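Spore germination protein GerM (Bacillus subtilis subsp. subtilis str. 168, PDB 6GZB) is of unknown biochemical function but affects both sporulation and germination, and is built of tandem GerMN domains. Local coordinates at residues Y57-N62 against R101-A106; N126-Y131 against L158-H163; E134-I139 against M168-T173; S142-L147 against D177-K182. One frame throughout, in Å; residues are numbered along the deposited sequence.

Contact 1 (Y57-N62 against R101-A106); sequences YLIDKN and RAVLPA
The guanidinium group of Arg-101 lies over the side chain of Ile-59. Ile-59 CD1 sits 3.8 Å above the guanidinium plane, off-centre, and Ile-59 CG2 touches NE and NH2 on this face. At the edge, in the plane, a water accepts from NE and donates to the backbone O of Asp-60. Asp-135, just before helix 136-147, forms a salt bridge with NH2. Arg-101 starts with CG wedged between its backbone N and carbonyl carbon (chi1 64°). From CG the chain runs extended to NE, and this carries the charged end across Ile-59. An alanine in place of Ile-59 would probably leave this face of the guanidinium without its apolar support and let the group turn more freely.

The backbones pair beneath these side chains. Ile-59 N donates to Arg-101 O at 3.2 Å, and the bond is almost straight (175°). Arg-101 N returns a bond to Ile-59 O at 2.8 Å. Further along, Val-103 comes crosswise to Ile-59, with its CG2 4.0 Å from Ile-59 CG1. The same methyl is 3.4 Å from Tyr-57 O, which accepts a hydrogen bond from Ser-142 of helix 136-147. On the other flank, Leu-58 CB rests 3.5 Å from Arg-101 O.

Ile-59 and Arg-101 form an antiparallel hydrogen-bonded pair. It joins strand 51-60 to the short edge strand 100-101 in a three-stranded antiparallel sheet of the first GerMN domain.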
# COMPACT_ATOMS: atom_id res chain seq x y z
N TYR A 57 4.29 -7.48 3.04
CA TYR A 57 2.88 -7.15 3.22
C TYR A 57 2.22 -8.17 4.14
O TYR A 57 1.78 -9.25 3.72
CB TYR A 57 2.17 -7.01 1.86
CG TYR A 57 2.47 -5.67 1.22
CD1 TYR A 57 3.70 -5.43 0.62
CD2 TYR A 57 1.64 -4.58 1.42
CE1 TYR A 57 4.03 -4.18 0.12
CE2 TYR A 57 1.96 -3.33 0.93
CZ TYR A 57 3.17 -3.13 0.30
OH TYR A 57 3.50 -1.87 -0.17
N LEU A 58 2.25 -7.84 5.43
CA LEU A 58 1.74 -8.72 6.46
C LEU A 58 0.29 -8.36 6.78
O LEU A 58 -0.26 -7.41 6.22
CB LEU A 58 2.61 -8.59 7.73
CG LEU A 58 4.10 -8.84 7.51
CD1 LEU A 58 4.88 -8.54 8.78
CD2 LEU A 58 4.35 -10.27 7.04
N ILE A 59 -0.31 -9.10 7.70
CA ILE A 59 -1.68 -8.82 8.13
C ILE A 59 -1.68 -8.28 9.55
O ILE A 59 -1.17 -8.92 10.46
CB ILE A 59 -2.54 -10.09 8.03
CG1 ILE A 59 -2.54 -10.61 6.58
CG2 ILE A 59 -3.97 -9.78 8.48
CD1 ILE A 59 -3.04 -12.02 6.43
N ASP A 60 -2.25 -7.10 9.74
CA ASP A 60 -2.29 -6.50 11.07
C ASP A 60 -3.46 -7.03 11.90
O ASP A 60 -4.22 -7.90 11.45
CB ASP A 60 -2.26 -4.96 10.99
CG ASP A 60 -3.64 -4.32 10.90
OD1 ASP A 60 -4.65 -5.02 10.64
OD2 ASP A 60 -3.68 -3.07 11.02
N LYS A 61 -3.56 -6.58 13.15
CA LYS A 61 -4.44 -7.25 14.11
C LYS A 61 -5.90 -7.02 13.78
O LYS A 61 -6.76 -7.73 14.28
CB LYS A 61 -4.14 -6.81 15.54
CG LYS A 61 -4.32 -5.33 15.80
CD LYS A 61 -4.22 -5.05 17.30
CE LYS A 61 -3.24 -3.93 17.61
NZ LYS A 61 -3.67 -2.63 17.03
N ASN A 62 -6.18 -6.05 12.92
CA ASN A 62 -7.56 -5.76 12.51
C ASN A 62 -7.89 -6.34 11.13
O ASN A 62 -9.00 -6.15 10.62
CB ASN A 62 -7.81 -4.26 12.55
CG ASN A 62 -7.81 -3.70 13.97
OD1 ASN A 62 -7.28 -2.62 14.23
ND2 ASN A 62 -8.40 -4.45 14.89
N ARG A 101 0.74 -10.58 11.71
CA ARG A 101 0.95 -12.01 11.50
C ARG A 101 1.39 -12.29 10.06
O ARG A 101 1.17 -11.48 9.17
CB ARG A 101 -0.32 -12.80 11.82
CG ARG A 101 -1.52 -12.50 10.92
CD ARG A 101 -2.73 -13.36 11.30
NE ARG A 101 -4.00 -12.88 10.74
CZ ARG A 101 -4.68 -13.47 9.75
NH1 ARG A 101 -4.19 -14.55 9.17
NH2 ARG A 101 -5.82 -12.97 9.33
N ALA A 102 2.06 -13.42 9.87
CA ALA A 102 2.49 -13.87 8.56
C ALA A 102 1.28 -14.29 7.73
O ALA A 102 0.15 -14.29 8.22
CB ALA A 102 3.48 -15.00 8.69
N VAL A 103 1.52 -14.62 6.47
CA VAL A 103 0.43 -14.67 5.49
C VAL A 103 0.27 -16.06 4.86
O VAL A 103 -0.84 -16.56 4.72
CB VAL A 103 0.68 -13.65 4.36
CG1 VAL A 103 -0.40 -13.75 3.29
CG2 VAL A 103 0.72 -12.24 4.92
N LEU A 104 1.37 -16.63 4.39
CA LEU A 104 1.31 -17.92 3.71
C LEU A 104 1.36 -19.05 4.73
O LEU A 104 1.99 -18.91 5.79
CB LEU A 104 2.47 -18.05 2.73
CG LEU A 104 2.52 -16.97 1.65
CD1 LEU A 104 3.78 -17.11 0.80
CD2 LEU A 104 1.26 -17.02 0.79
N PRO A 105 0.68 -20.17 4.44
CA PRO A 105 0.64 -21.30 5.36
C PRO A 105 2.01 -21.91 5.61
O PRO A 105 2.89 -21.83 4.74
CB PRO A 105 -0.27 -22.30 4.64
CG PRO A 105 -1.09 -21.47 3.70
CD PRO A 105 -0.17 -20.37 3.25
N ALA A 106 2.20 -22.47 6.80
CA ALA A 106 3.47 -23.07 7.18
C ALA A 106 3.92 -24.09 6.15
O ALA A 106 3.11 -24.80 5.56
CB ALA A 106 3.36 -23.73 8.55
O HOH W 1 -5.68 -10.52 11.92

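Contact 2 (N126-Y131 against L158-H163); sequences NEFKNY and LRINGH
Ile-160, the last residue of strand 155-160, meets three residues of the 3-10 turn 126-129. The two branches of Ile-160 divide the work. CD1 is 3.7 Å from Phe-128 CD2 and approaches the ring obliquely. It also touches the aliphatic chain of Lys-129, with CE at 4.0 Å. CG2 takes the other side and lies 4.0 Å from Asn-126 CA. The ethyl branch is placed by chi1 -56°, which sets CG1 beside the backbone N and CG2 opposite that N. A glycine in place of Ile-160 would probably open a gap beside the Phe-128 ring and strip the Lys-129 chain of its apolar neighbour.

Asn-161 follows and begins to turn the chain. Its OD1 accepts from a water at 3.0 Å, and that water accepts from Asn-126 N, also at 3.0 Å. The two segments are thus bridged through solvent on the exposed side. Asn-161 OD1 also lies 3.7 Å from Asn-126 CB. Through Gly-162 the chain reaches His-163, which closes a type I' turn with Ile-160, and their backbones exchange two hydrogen bonds.

Phe-128 extends this patch inward. Its ring stacks with Phe-124 of strand 119-124 and touches Ile-139 of helix 136-147. The 3-10 turn thus sits between that strand and that helix, against the end of strand 155-160.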
# COMPACT_ATOMS: atom_id res chain seq x y z
N ASN A 126 2.32 -27.20 -2.49
CA ASN A 126 0.92 -27.51 -2.26
C ASN A 126 0.40 -27.00 -0.92
O ASN A 126 -0.81 -26.84 -0.74
CB ASN A 126 0.67 -29.02 -2.37
CG ASN A 126 -0.80 -29.35 -2.51
OD1 ASN A 126 -1.42 -29.90 -1.60
ND2 ASN A 126 -1.39 -28.96 -3.63
N GLU A 127 1.31 -26.76 0.02
CA GLU A 127 0.93 -26.19 1.32
C GLU A 127 0.26 -24.82 1.18
O GLU A 127 -0.44 -24.36 2.10
CB GLU A 127 2.16 -26.05 2.22
CG GLU A 127 2.66 -27.37 2.79
CD GLU A 127 3.58 -28.10 1.84
OE1 GLU A 127 3.85 -27.58 0.73
OE2 GLU A 127 4.06 -29.19 2.22
N PHE A 128 0.50 -24.16 0.05
CA PHE A 128 -0.14 -22.88 -0.27
C PHE A 128 -1.66 -22.94 -0.07
O PHE A 128 -2.30 -21.92 0.19
CB PHE A 128 0.18 -22.49 -1.71
CG PHE A 128 -0.39 -21.16 -2.13
CD1 PHE A 128 0.30 -19.98 -1.87
CD2 PHE A 128 -1.59 -21.08 -2.83
CE1 PHE A 128 -0.20 -18.76 -2.29
CE2 PHE A 128 -2.09 -19.87 -3.27
CZ PHE A 128 -1.40 -18.70 -2.98
N LYS A 129 -2.23 -24.14 -0.17
CA LYS A 129 -3.67 -24.31 -0.09
C LYS A 129 -4.18 -24.27 1.34
O LYS A 129 -5.39 -24.14 1.55
CB LYS A 129 -4.09 -25.63 -0.73
CG LYS A 129 -3.81 -25.71 -2.22
CD LYS A 129 -4.42 -26.96 -2.83
CE LYS A 129 -4.08 -27.06 -4.31
NZ LYS A 129 -4.11 -28.46 -4.81
N ASN A 130 -3.28 -24.35 2.32
CA ASN A 130 -3.68 -24.58 3.71
C ASN A 130 -3.97 -23.29 4.47
O ASN A 130 -3.48 -23.10 5.57
CB ASN A 130 -2.59 -25.34 4.45
CG ASN A 130 -2.36 -26.73 3.89
OD1 ASN A 130 -3.25 -27.33 3.29
ND2 ASN A 130 -1.14 -27.23 4.06
N TYR A 131 -4.80 -22.43 3.90
CA TYR A 131 -5.19 -21.18 4.55
C TYR A 131 -6.69 -21.20 4.85
O TYR A 131 -7.43 -21.98 4.27
CB TYR A 131 -4.83 -19.99 3.65
CG TYR A 131 -5.51 -20.00 2.30
CD1 TYR A 131 -6.78 -19.49 2.14
CD2 TYR A 131 -4.87 -20.51 1.18
CE1 TYR A 131 -7.40 -19.46 0.90
CE2 TYR A 131 -5.47 -20.49 -0.06
CZ TYR A 131 -6.75 -20.00 -0.19
OH TYR A 131 -7.38 -19.99 -1.41
N LEU A 158 0.17 -16.50 -10.52
CA LEU A 158 0.27 -17.44 -9.41
C LEU A 158 0.18 -18.87 -9.93
O LEU A 158 -0.63 -19.16 -10.80
CB LEU A 158 -0.85 -17.17 -8.40
CG LEU A 158 -0.62 -16.19 -7.25
CD1 LEU A 158 0.53 -15.23 -7.47
CD2 LEU A 158 -1.89 -15.42 -6.94
N ARG A 159 1.03 -19.75 -9.42
CA ARG A 159 0.90 -21.17 -9.71
C ARG A 159 1.02 -22.00 -8.45
O ARG A 159 1.66 -21.59 -7.48
CB ARG A 159 1.97 -21.61 -10.71
CG ARG A 159 1.77 -21.06 -12.11
CD ARG A 159 2.95 -21.40 -13.00
NE ARG A 159 2.77 -20.90 -14.35
CZ ARG A 159 3.59 -21.15 -15.37
NH1 ARG A 159 4.63 -21.95 -15.21
NH2 ARG A 159 3.33 -20.63 -16.55
N ILE A 160 0.41 -23.18 -8.47
CA ILE A 160 0.68 -24.21 -7.47
C ILE A 160 1.22 -25.47 -8.14
O ILE A 160 0.56 -26.05 -9.00
CB ILE A 160 -0.59 -24.57 -6.67
CG1 ILE A 160 -1.18 -23.32 -6.02
CG2 ILE A 160 -0.27 -25.61 -5.61
CD1 ILE A 160 -2.52 -23.58 -5.36
N ASN A 161 2.46 -25.81 -7.82
CA ASN A 161 3.15 -26.93 -8.46
C ASN A 161 3.04 -26.87 -9.98
O ASN A 161 2.83 -27.88 -10.64
CB ASN A 161 2.59 -28.25 -7.93
CG ASN A 161 3.13 -28.60 -6.55
OD1 ASN A 161 2.39 -29.07 -5.68
ND2 ASN A 161 4.42 -28.36 -6.34
N GLY A 162 3.19 -25.67 -10.53
CA GLY A 162 3.26 -25.48 -11.97
C GLY A 162 1.90 -25.31 -12.64
O GLY A 162 1.82 -24.93 -13.80
N HIS A 163 0.83 -25.50 -11.87
CA HIS A 163 -0.53 -25.34 -12.40
C HIS A 163 -0.98 -23.88 -12.26
O HIS A 163 -0.89 -23.30 -11.18
CB HIS A 163 -1.49 -26.27 -11.65
CG HIS A 163 -2.93 -26.04 -11.97
ND1 HIS A 163 -3.49 -26.37 -13.18
CD2 HIS A 163 -3.94 -25.56 -11.21
CE1 HIS A 163 -4.77 -26.08 -13.17
NE2 HIS A 163 -5.07 -25.56 -11.99
O HOH W 2 3.95 -29.60 -3.12

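Contact 3 (E134-I139 against M168-T173); sequences EDEQKI and MPVGGT
Glu-136 OE1 is gripped twice by Thr-173. The hydroxyl OG1 donates to it at 2.5 Å, short for such a bond. The backbone N of Thr-173 donates at 3.0 Å and comes from above the carboxylate plane, 49° out of it. The second oxygen, OE2, takes the N-H of Gly-171 at 2.6 Å through its syn lone pair. Tyr-131 also hydrogen-bonds to OE2 through its hydroxyl, and that hydroxyl meets Val-170 N as well.

Torsions explain the reach. Glu-136 has CG opposite its backbone N (chi1 -170°) and stays extended beyond it. The carboxylate is therefore carried from the first turn of helix 136-147 into the loop 168-173. The Thr-173 side chain runs beside it, pointing the opposite way. Met-168 does the same, with its CB 3.4 Å from Glu-136 CD. Its chain then bends twice, which brings the CE methyl to 3.9 Å from Ile-139 CG2. Val-170 CB comes within 3.6 Å of Glu-136 OE2. Gln-137, which is exposed, touches Thr-173 CG2 through its CG at 4.1 Å.

Gly-171 suits this bend. A CB there would point into Glu-136 OE1 and clash.

The chemistry is that of a buried carboxylate held by a loop that wraps it. Two backbone N-H groups and two hydroxyls converge on its two oxygens, fixing its rotation. No basic side chain is among these partners. The charge, if Glu-136 is ionised, would probably be partly offset by these dipoles and by its place at the N-terminal end of the helix.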
# COMPACT_ATOMS: atom_id res chain seq x y z
N GLU A 134 -11.31 -17.01 4.93
CA GLU A 134 -11.42 -15.60 5.27
C GLU A 134 -10.18 -14.80 4.84
O GLU A 134 -10.25 -13.58 4.72
CB GLU A 134 -11.61 -15.47 6.79
CG GLU A 134 -12.95 -16.00 7.29
CD GLU A 134 -13.07 -17.52 7.24
OE1 GLU A 134 -12.10 -18.22 7.62
OE2 GLU A 134 -14.13 -18.02 6.82
N ASP A 135 -9.05 -15.48 4.67
CA ASP A 135 -7.80 -14.81 4.34
C ASP A 135 -7.49 -14.81 2.83
O ASP A 135 -6.45 -14.32 2.40
CB ASP A 135 -6.64 -15.46 5.09
CG ASP A 135 -6.66 -15.16 6.58
OD1 ASP A 135 -7.24 -14.12 6.98
OD2 ASP A 135 -6.12 -15.97 7.36
N GLU A 136 -8.40 -15.35 2.03
CA GLU A 136 -8.11 -15.64 0.62
C GLU A 136 -7.65 -14.40 -0.16
O GLU A 136 -6.61 -14.43 -0.82
CB GLU A 136 -9.33 -16.24 -0.05
CG GLU A 136 -9.06 -16.78 -1.43
CD GLU A 136 -10.05 -17.86 -1.83
OE1 GLU A 136 -11.13 -17.51 -2.35
OE2 GLU A 136 -9.74 -19.04 -1.61
N GLN A 137 -8.41 -13.32 -0.07
CA GLN A 137 -8.07 -12.09 -0.77
C GLN A 137 -6.81 -11.45 -0.19
O GLN A 137 -6.03 -10.86 -0.91
CB GLN A 137 -9.22 -11.08 -0.70
CG GLN A 137 -10.34 -11.35 -1.68
CD GLN A 137 -10.91 -10.07 -2.26
OE1 GLN A 137 -10.45 -9.58 -3.29
NE2 GLN A 137 -11.89 -9.50 -1.56
N LYS A 138 -6.63 -11.57 1.12
CA LYS A 138 -5.44 -11.04 1.78
C LYS A 138 -4.18 -11.65 1.19
O LYS A 138 -3.21 -10.95 0.91
CB LYS A 138 -5.47 -11.33 3.28
CG LYS A 138 -6.65 -10.70 4.01
CD LYS A 138 -6.60 -11.00 5.50
CE LYS A 138 -7.98 -10.91 6.13
NZ LYS A 138 -8.60 -9.57 5.95
N ILE A 139 -4.20 -12.97 1.01
CA ILE A 139 -3.05 -13.68 0.48
C ILE A 139 -2.69 -13.21 -0.94
O ILE A 139 -1.53 -12.94 -1.24
CB ILE A 139 -3.29 -15.20 0.50
CG1 ILE A 139 -3.20 -15.70 1.95
CG2 ILE A 139 -2.30 -15.94 -0.38
CD1 ILE A 139 -3.90 -17.02 2.17
N MET A 168 -8.45 -18.77 -6.71
CA MET A 168 -7.83 -19.28 -5.50
C MET A 168 -8.53 -20.57 -5.08
O MET A 168 -9.73 -20.71 -5.27
CB MET A 168 -7.90 -18.23 -4.38
CG MET A 168 -6.94 -17.06 -4.56
SD MET A 168 -5.21 -17.53 -4.38
CE MET A 168 -5.05 -17.60 -2.60
N PRO A 169 -7.77 -21.53 -4.55
CA PRO A 169 -8.24 -22.91 -4.41
C PRO A 169 -9.35 -23.08 -3.37
O PRO A 169 -10.25 -23.88 -3.58
CB PRO A 169 -6.98 -23.68 -3.98
CG PRO A 169 -6.05 -22.64 -3.46
CD PRO A 169 -6.33 -21.41 -4.27
N VAL A 170 -9.26 -22.38 -2.25
CA VAL A 170 -10.13 -22.69 -1.11
C VAL A 170 -11.53 -22.13 -1.31
O VAL A 170 -12.52 -22.82 -1.08
CB VAL A 170 -9.54 -22.16 0.21
CG1 VAL A 170 -10.55 -22.28 1.34
CG2 VAL A 170 -8.26 -22.91 0.54
N GLY A 171 -11.63 -20.88 -1.75
CA GLY A 171 -12.91 -20.20 -1.84
C GLY A 171 -13.27 -19.73 -3.24
O GLY A 171 -14.33 -19.16 -3.46
N GLY A 172 -12.36 -19.90 -4.19
CA GLY A 172 -12.68 -19.66 -5.60
C GLY A 172 -12.60 -18.21 -6.04
O GLY A 172 -13.07 -17.86 -7.11
N THR A 173 -11.96 -17.36 -5.24
CA THR A 173 -11.76 -15.97 -5.63
C THR A 173 -11.02 -15.90 -6.96
O THR A 173 -9.93 -16.44 -7.09
CB THR A 173 -10.93 -15.20 -4.57
OG1 THR A 173 -11.60 -15.27 -3.31
CG2 THR A 173 -10.76 -13.73 -4.98

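Contact 4 (S142-L147 against D177-K182); sequences SVTWTL and DDLSRK
Arg-181 lies flat over the indole of Trp-145, and this stack is the tight part of the contact. Its CD makes a CH-pi contact with the six-membered ring, 3.7 Å from the centroid and 12° off the normal. The CG sits over the centre of the indole. The guanidinium continues the layer, with CZ 3.5 Å from Trp-145 CE3, and its plane is only 17° from that of the ring. The chain is extended from CG to NE (chi2 -165°), which carries it across the indole face. At its end NH2 donates to the backbone O of Trp-145 at 2.8 Å. NE hydrogen-bonds to Thr-148 OG1, one residue past the helix. Tyr-57 of strand 51-60 also meets the indole with its ring.

The loop 177-182 thus clasps helix 136-147, the long helix of the first GerMN domain, on its way toward strand 198-208. Ser-180 OG accepts from Lys-182 N, making an ST turn at the start of a 3-10 segment.

Fewer atoms meet at Thr-144. Its methyl CG2 lies 3.6 Å from Ser-180 C. Its hydroxyl OG1 faces the methyls of Leu-179, with CD2 at 3.4 Å, and finds its polar partner in Val-140 O, one helical turn back. The contrast with the stack is clearest on the water-bridged side, where a single ordered water lies between the segments. It accepts from Trp-145 NE1 at 3.3 Å and donates to Ser-180 O at 2.7 Å, bridging the indole to the loop backbone.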
# COMPACT_ATOMS: atom_id res chain seq x y z
N SER A 142 -1.28 -9.64 -0.65
CA SER A 142 0.04 -9.68 -0.02
C SER A 142 1.14 -10.08 -1.00
O SER A 142 2.16 -9.41 -1.14
CB SER A 142 0.03 -10.66 1.16
OG SER A 142 1.33 -10.83 1.69
N VAL A 143 0.92 -11.19 -1.69
CA VAL A 143 1.87 -11.68 -2.66
C VAL A 143 2.07 -10.65 -3.78
O VAL A 143 3.19 -10.33 -4.16
CB VAL A 143 1.41 -13.02 -3.26
CG1 VAL A 143 2.25 -13.40 -4.46
CG2 VAL A 143 1.46 -14.11 -2.21
N THR A 144 0.97 -10.08 -4.25
CA THR A 144 1.02 -9.13 -5.34
C THR A 144 1.81 -7.89 -4.96
O THR A 144 2.65 -7.42 -5.71
CB THR A 144 -0.39 -8.72 -5.81
OG1 THR A 144 -1.10 -9.89 -6.27
CG2 THR A 144 -0.31 -7.72 -6.95
N TRP A 145 1.52 -7.34 -3.78
CA TRP A 145 2.14 -6.09 -3.38
C TRP A 145 3.58 -6.31 -2.95
O TRP A 145 4.44 -5.46 -3.19
CB TRP A 145 1.33 -5.40 -2.28
CG TRP A 145 0.14 -4.67 -2.79
CD1 TRP A 145 -0.94 -5.21 -3.41
CD2 TRP A 145 -0.08 -3.26 -2.77
NE1 TRP A 145 -1.81 -4.23 -3.80
CE2 TRP A 145 -1.32 -3.02 -3.41
CE3 TRP A 145 0.64 -2.17 -2.27
CZ2 TRP A 145 -1.85 -1.74 -3.58
CZ3 TRP A 145 0.11 -0.89 -2.43
CH2 TRP A 145 -1.11 -0.69 -3.09
N THR A 146 3.86 -7.48 -2.39
CA THR A 146 5.23 -7.81 -2.02
C THR A 146 6.14 -7.96 -3.26
O THR A 146 7.25 -7.40 -3.30
CB THR A 146 5.31 -9.07 -1.14
OG1 THR A 146 4.56 -8.86 0.06
CG2 THR A 146 6.75 -9.38 -0.78
N LEU A 147 5.64 -8.64 -4.29
CA LEU A 147 6.42 -8.85 -5.51
C LEU A 147 6.61 -7.55 -6.28
O LEU A 147 7.69 -7.29 -6.81
CB LEU A 147 5.75 -9.89 -6.41
CG LEU A 147 5.93 -11.34 -5.96
CD1 LEU A 147 5.16 -12.29 -6.87
CD2 LEU A 147 7.40 -11.69 -5.94
N ASP A 177 -5.60 -12.51 -15.39
CA ASP A 177 -4.32 -12.80 -16.04
C ASP A 177 -3.32 -11.69 -15.74
O ASP A 177 -2.14 -11.94 -15.53
CB ASP A 177 -4.51 -12.91 -17.56
CG ASP A 177 -5.17 -14.22 -17.97
OD1 ASP A 177 -5.92 -14.78 -17.14
OD2 ASP A 177 -4.97 -14.67 -19.12
N ASP A 178 -3.82 -10.46 -15.77
CA ASP A 178 -3.05 -9.30 -15.38
C ASP A 178 -3.34 -8.98 -13.91
O ASP A 178 -4.42 -8.51 -13.58
CB ASP A 178 -3.45 -8.11 -16.27
CG ASP A 178 -2.60 -6.87 -15.99
OD1 ASP A 178 -2.51 -6.44 -14.82
OD2 ASP A 178 -1.98 -6.36 -16.94
N LEU A 179 -2.38 -9.27 -13.04
CA LEU A 179 -2.55 -9.09 -11.59
C LEU A 179 -1.52 -8.10 -11.08
O LEU A 179 -0.31 -8.34 -11.19
CB LEU A 179 -2.35 -10.42 -10.88
CG LEU A 179 -3.16 -10.74 -9.62
CD1 LEU A 179 -2.48 -11.84 -8.83
CD2 LEU A 179 -3.40 -9.52 -8.76
N SER A 180 -1.98 -6.98 -10.52
CA SER A 180 -1.09 -5.90 -10.11
C SER A 180 -1.67 -5.10 -8.95
O SER A 180 -2.76 -5.42 -8.44
CB SER A 180 -0.82 -4.97 -11.29
OG SER A 180 -1.91 -4.09 -11.49
N ARG A 181 -0.96 -4.05 -8.55
CA ARG A 181 -1.42 -3.17 -7.47
C ARG A 181 -2.71 -2.47 -7.83
O ARG A 181 -3.44 -2.03 -6.96
CB ARG A 181 -0.35 -2.15 -7.10
CG ARG A 181 0.87 -2.77 -6.43
CD ARG A 181 1.78 -1.75 -5.74
NE ARG A 181 2.85 -2.45 -5.02
CZ ARG A 181 3.64 -1.91 -4.10
NH1 ARG A 181 3.51 -0.63 -3.76
NH2 ARG A 181 4.57 -2.65 -3.52
N LYS A 182 -3.02 -2.42 -9.12
CA LYS A 182 -4.23 -1.74 -9.58
C LYS A 182 -5.47 -2.57 -9.29
O LYS A 182 -6.59 -2.05 -9.31
CB LYS A 182 -4.15 -1.43 -11.08
CG LYS A 182 -3.17 -0.33 -11.43
CD LYS A 182 -2.97 -0.23 -12.93
CE LYS A 182 -2.16 1.00 -13.30
NZ LYS A 182 -2.08 1.18 -14.77
O HOH W 3 -3.64 -5.92 -5.91

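Overall arrangement
All four contacts lie in one half of the chain, about 12 to 17 Å apart, centre to centre. Contacts 1 and 4 are buried, while contacts 2 and 3 are partly buried. Contacts 3 and 4 hold the same helix, 136-147, at its start and its end, against successive parts of one loop. Contact 1 pairs strands by backbone bonds. Contact 2 relies on apolar packing and a water. Contact 3 is polar around a carboxylate, and contact 4 is a cation-bearing chain on an indole. Contact 3 is tied to contacts 1 and 2 by polar bonds. Contacts 1 and 2 meet by packing, where Pro-105 rests on the backbone of Glu-127.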